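Local structure of amphiphysin (Drosophila melanogaster, 1URU) at residues Y124-V135 with E192-F203. The protein probably binds membranes through its dimeric BAR domain, sensing or promoting their curvature during endocytosis. Residues are numbered along the deposited sequence; the frame is centred on the assembly and turned at random.
Sequences YTGQFPEMKKKV and ELPALYDSRILF
With CG anti to the backbone N in both Tyr124 (chi1 166°) and Phe203 (chi1 167°), the two rings swing into the gap between their helices and lie face against face. They form an offset stack with planes 7° apart and ring centroids separated by 3.8 Å, and the CB of each residue sits over the other's ring as a CH-pi contact. The far face of the Tyr124 ring is covered near its rim by Phe128 CE1, while its hydroxyl passes beside Arg200 CB and is hydrogen-bonded to Gln49 of helix 35-84. An alanine at Tyr124 would remove this ring and hydroxyl, and would probably leave Phe203 without its stacking partner and Gln49 without that bond. The pair joins helices 92-156 and 172-239 of the BAR-domain coiled coil, antiparallel here; the axes of 124-135 and 192-203 come no closer than 12.1 Å. Further along, Leu196 CD2 reaches Met131 CG, 3.9 Å away, while the bent selenomethionine chain carries its CE over to Glu192; Leu193 CD2 packs against the same CG. The extended Lys134 chain crosses Glu192 nearly at right angles, and Lys134 NZ donates to the syn lone pair of Glu192 OE1 at 3.1 Å, in a salt bridge, with Glu188 as a second acidic partner.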
loop_
_atom_site.group_PDB
_atom_site.type_symbol
_atom_site.label_atom_id
_atom_site.label_comp_id
_atom_site.label_asym_id
_atom_site.label_seq_id
_atom_site.Cartn_x
_atom_site.Cartn_y
_atom_site.Cartn_z
ATOM N N TYR A 124 -9.702 -10.958 20.857
ATOM C CA TYR A 124 -9.861 -10.024 21.950
ATOM C C TYR A 124 -11.064 -9.159 21.675
ATOM O O TYR A 124 -11.852 -8.861 22.571
ATOM C CB TYR A 124 -8.602 -9.171 22.084
ATOM C CG TYR A 124 -8.717 -7.933 22.942
ATOM C CD1 TYR A 124 -8.628 -8.002 24.344
ATOM C CD2 TYR A 124 -8.883 -6.684 22.353
ATOM C CE1 TYR A 124 -8.729 -6.838 25.130
ATOM C CE2 TYR A 124 -8.976 -5.536 23.110
ATOM C CZ TYR A 124 -8.888 -5.600 24.490
ATOM O OH TYR A 124 -8.953 -4.410 25.194
ATOM N N THR A 125 -11.219 -8.782 20.420
ATOM C CA THR A 125 -12.342 -7.952 20.016
ATOM C C THR A 125 -13.690 -8.668 20.130
ATOM O O THR A 125 -14.710 -8.014 20.380
ATOM C CB THR A 125 -12.126 -7.459 18.590
ATOM O OG1 THR A 125 -10.977 -6.602 18.564
ATOM C CG2 THR A 125 -13.238 -6.559 18.173
ATOM N N GLY A 126 -13.680 -9.996 19.950
ATOM C CA GLY A 126 -14.892 -10.805 19.881
ATOM C C GLY A 126 -15.472 -11.127 21.242
ATOM O O GLY A 126 -16.640 -11.522 21.361
ATOM N N GLN A 127 -14.678 -10.957 22.291
ATOM C CA GLN A 127 -15.187 -11.229 23.624
ATOM C C GLN A 127 -16.102 -10.126 24.128
ATOM O O GLN A 127 -16.878 -10.368 25.046
ATOM C CB GLN A 127 -14.058 -11.531 24.609
ATOM C CG GLN A 127 -13.192 -10.362 24.978
ATOM C CD GLN A 127 -11.812 -10.782 25.449
ATOM O OE1 GLN A 127 -11.582 -11.933 25.784
ATOM N NE2 GLN A 127 -10.889 -9.837 25.468
ATOM N N PHE A 128 -16.081 -8.964 23.484
ATOM C CA PHE A 128 -16.939 -7.840 23.886
ATOM C C PHE A 128 -18.455 -7.980 23.620
ATOM O O PHE A 128 -19.248 -7.662 24.510
ATOM C CB PHE A 128 -16.415 -6.517 23.308
ATOM C CG PHE A 128 -15.083 -6.125 23.852
ATOM C CD1 PHE A 128 -13.927 -6.409 23.155
ATOM C CD2 PHE A 128 -14.984 -5.522 25.083
ATOM C CE1 PHE A 128 -12.691 -6.074 23.657
ATOM C CE2 PHE A 128 -13.745 -5.171 25.595
ATOM C CZ PHE A 128 -12.592 -5.461 24.875
ATOM N N PRO A 129 -18.879 -8.386 22.424
ATOM C CA PRO A 129 -20.315 -8.626 22.179
ATOM C C PRO A 129 -20.999 -9.630 23.120
ATOM O O PRO A 129 -22.160 -9.426 23.431
ATOM C CB PRO A 129 -20.361 -9.092 20.713
ATOM C CG PRO A 129 -18.998 -9.420 20.356
ATOM C CD PRO A 129 -18.097 -8.543 21.191
ATOM N N GLU A 130 -20.295 -10.662 23.574
ATOM C CA GLU A 130 -20.876 -11.678 24.487
ATOM C C GLU A 130 -20.965 -11.171 25.956
ATOM O O GLU A 130 -21.783 -11.622 26.753
ATOM C CB GLU A 130 -20.042 -12.974 24.379
ATOM C CG GLU A 130 -20.571 -14.215 25.103
ATOM C CD GLU A 130 -19.640 -15.431 24.915
ATOM O OE1 GLU A 130 -18.432 -15.359 25.298
ATOM O OE2 GLU A 130 -20.103 -16.466 24.362
HETATM N N MSE A 131 -20.089 -10.225 26.279
HETATM C CA MSE A 131 -20.081 -9.501 27.537
HETATM C C MSE A 131 -21.203 -8.508 27.537
HETATM O O MSE A 131 -21.895 -8.377 28.517
HETATM C CB MSE A 131 -18.751 -8.766 27.700
HETATM C CG MSE A 131 -18.507 -8.141 29.082
HETATM SE SE MSE A 131 -18.699 -9.395 30.731
HETATM C CE MSE A 131 -17.100 -10.316 30.614
ATOM N N LYS A 132 -21.401 -7.808 26.427
ATOM C CA LYS A 132 -22.512 -6.850 26.290
ATOM C C LYS A 132 -23.831 -7.611 26.441
ATOM O O LYS A 132 -24.743 -7.168 27.109
ATOM C CB LYS A 132 -22.424 -6.118 24.933
ATOM C CG LYS A 132 -23.462 -5.032 24.676
ATOM C CD LYS A 132 -23.079 -4.151 23.475
ATOM C CE LYS A 132 -23.929 -2.856 23.386
ATOM N NZ LYS A 132 -23.713 -2.087 22.118
ATOM N N LYS A 133 -23.909 -8.787 25.846
ATOM C CA LYS A 133 -25.091 -9.619 25.990
ATOM C C LYS A 133 -25.348 -9.964 27.456
ATOM O O LYS A 133 -26.496 -9.923 27.918
ATOM C CB LYS A 133 -24.948 -10.899 25.167
ATOM C CG LYS A 133 -26.286 -11.551 24.844
ATOM C CD LYS A 133 -26.163 -12.730 23.858
ATOM C CE LYS A 133 -27.370 -13.704 24.005
ATOM N NZ LYS A 133 -27.596 -14.529 22.769
ATOM N N LYS A 134 -24.284 -10.286 28.193
ATOM C CA LYS A 134 -24.424 -10.576 29.609
ATOM C C LYS A 134 -24.849 -9.352 30.408
ATOM O O LYS A 134 -25.620 -9.468 31.348
ATOM C CB LYS A 134 -23.137 -11.123 30.177
ATOM C CG LYS A 134 -23.317 -11.807 31.501
ATOM C CD LYS A 134 -22.022 -12.439 31.921
ATOM C CE LYS A 134 -22.131 -13.149 33.253
ATOM N NZ LYS A 134 -21.150 -14.265 33.299
ATOM N N VAL A 135 -24.356 -8.178 30.050
ATOM C CA VAL A 135 -24.740 -6.977 30.767
ATOM C C VAL A 135 -26.211 -6.635 30.559
ATOM O O VAL A 135 -26.885 -6.238 31.500
ATOM C CB VAL A 135 -23.910 -5.793 30.347
ATOM C CG1 VAL A 135 -24.548 -4.497 30.821
ATOM C CG2 VAL A 135 -22.491 -5.935 30.888
ATOM N N GLU A 192 -16.229 -9.516 36.718
ATOM C CA GLU A 192 -15.828 -9.856 35.365
ATOM C C GLU A 192 -15.466 -8.614 34.542
ATOM O O GLU A 192 -14.522 -8.640 33.767
ATOM C CB GLU A 192 -16.896 -10.706 34.652
ATOM C CG GLU A 192 -16.782 -12.194 34.946
ATOM C CD GLU A 192 -17.966 -12.992 34.425
ATOM O OE1 GLU A 192 -18.458 -12.709 33.304
ATOM O OE2 GLU A 192 -18.421 -13.908 35.133
ATOM N N LEU A 193 -16.234 -7.544 34.710
ATOM C CA LEU A 193 -16.043 -6.328 33.934
ATOM C C LEU A 193 -14.697 -5.666 34.176
ATOM O O LEU A 193 -13.982 -5.429 33.224
ATOM C CB LEU A 193 -17.185 -5.327 34.181
ATOM C CG LEU A 193 -18.521 -5.712 33.556
ATOM C CD1 LEU A 193 -19.662 -4.926 34.177
ATOM C CD2 LEU A 193 -18.494 -5.536 32.028
ATOM N N PRO A 194 -14.354 -5.315 35.412
ATOM C CA PRO A 194 -13.021 -4.749 35.690
ATOM C C PRO A 194 -11.863 -5.677 35.345
ATOM O O PRO A 194 -10.812 -5.207 34.966
ATOM C CB PRO A 194 -13.049 -4.490 37.208
ATOM C CG PRO A 194 -14.161 -5.278 37.712
ATOM C CD PRO A 194 -15.178 -5.363 36.630
ATOM N N ALA A 195 -12.055 -6.968 35.546
ATOM C CA ALA A 195 -11.107 -7.982 35.135
ATOM C C ALA A 195 -10.774 -7.824 33.665
ATOM O O ALA A 195 -9.609 -7.826 33.320
ATOM C CB ALA A 195 -11.678 -9.391 35.413
ATOM N N LEU A 196 -11.802 -7.679 32.823
ATOM C CA LEU A 196 -11.662 -7.514 31.369
ATOM C C LEU A 196 -11.021 -6.193 31.005
ATOM O O LEU A 196 -10.235 -6.110 30.062
ATOM C CB LEU A 196 -13.040 -7.606 30.672
ATOM C CG LEU A 196 -13.210 -7.328 29.150
ATOM C CD1 LEU A 196 -12.247 -8.125 28.251
ATOM C CD2 LEU A 196 -14.643 -7.616 28.731
ATOM N N TYR A 197 -11.381 -5.160 31.744
ATOM C CA TYR A 197 -10.805 -3.846 31.562
ATOM C C TYR A 197 -9.305 -3.855 31.815
ATOM O O TYR A 197 -8.555 -3.175 31.127
ATOM C CB TYR A 197 -11.490 -2.838 32.494
ATOM C CG TYR A 197 -11.166 -1.417 32.147
ATOM C CD1 TYR A 197 -11.462 -0.909 30.876
ATOM C CD2 TYR A 197 -10.527 -0.584 33.058
ATOM C CE1 TYR A 197 -11.136 0.401 30.524
ATOM C CE2 TYR A 197 -10.208 0.735 32.722
ATOM C CZ TYR A 197 -10.513 1.217 31.448
ATOM O OH TYR A 197 -10.199 2.510 31.099
ATOM N N ASP A 198 -8.866 -4.630 32.796
ATOM C CA ASP A 198 -7.450 -4.673 33.128
ATOM C C ASP A 198 -6.683 -5.469 32.095
ATOM O O ASP A 198 -5.582 -5.084 31.731
ATOM C CB ASP A 198 -7.239 -5.217 34.535
ATOM C CG ASP A 198 -7.778 -4.263 35.594
ATOM O OD1 ASP A 198 -7.636 -3.025 35.376
ATOM O OD2 ASP A 198 -8.365 -4.644 36.647
ATOM N N SER A 199 -7.275 -6.540 31.580
ATOM C CA SER A 199 -6.709 -7.254 30.439
ATOM C C SER A 199 -6.269 -6.342 29.285
ATOM O O SER A 199 -5.348 -6.691 28.564
ATOM C CB SER A 199 -7.686 -8.301 29.908
ATOM O OG SER A 199 -8.815 -7.690 29.319
ATOM N N ARG A 200 -6.892 -5.171 29.133
ATOM C CA ARG A 200 -6.571 -4.243 28.028
ATOM C C ARG A 200 -5.079 -3.921 27.859
ATOM O O ARG A 200 -4.616 -3.770 26.735
ATOM C CB ARG A 200 -7.406 -2.935 28.112
ATOM C CG ARG A 200 -6.727 -1.746 28.788
ATOM C CD ARG A 200 -7.654 -0.623 29.275
ATOM N NE ARG A 200 -7.608 -0.568 30.747
ATOM C CZ ARG A 200 -7.124 0.438 31.474
ATOM N NH1 ARG A 200 -6.683 1.554 30.912
ATOM N NH2 ARG A 200 -7.123 0.334 32.794
ATOM N N ILE A 201 -4.346 -3.789 28.959
ATOM C CA ILE A 201 -2.949 -3.376 28.909
ATOM C C ILE A 201 -2.148 -4.518 28.329
ATOM O O ILE A 201 -1.456 -4.347 27.336
ATOM C CB ILE A 201 -2.388 -3.048 30.323
ATOM C CG1 ILE A 201 -3.030 -1.793 30.920
ATOM C CG2 ILE A 201 -0.857 -2.844 30.272
ATOM C CD1 ILE A 201 -3.037 -1.790 32.458
ATOM N N LEU A 202 -2.243 -5.680 28.964
ATOM C CA LEU A 202 -1.513 -6.858 28.521
ATOM C C LEU A 202 -1.841 -7.219 27.066
ATOM O O LEU A 202 -0.957 -7.618 26.309
ATOM C CB LEU A 202 -1.793 -8.065 29.436
ATOM C CG LEU A 202 -1.112 -9.393 29.042
ATOM C CD1 LEU A 202 0.404 -9.319 29.213
ATOM C CD2 LEU A 202 -1.710 -10.572 29.826
ATOM N N PHE A 203 -3.107 -7.096 26.678
ATOM C CA PHE A 203 -3.458 -7.361 25.308
ATOM C C PHE A 203 -2.670 -6.472 24.362
ATOM O O PHE A 203 -2.103 -6.944 23.389
ATOM C CB PHE A 203 -4.924 -7.137 25.013
ATOM C CG PHE A 203 -5.195 -7.121 23.543
ATOM C CD1 PHE A 203 -5.018 -8.290 22.799
ATOM C CD2 PHE A 203 -5.507 -5.939 22.893
ATOM C CE1 PHE A 203 -5.213 -8.304 21.439
ATOM C CE2 PHE A 203 -5.712 -5.931 21.533
ATOM C CZ PHE A 203 -5.555 -7.122 20.793
#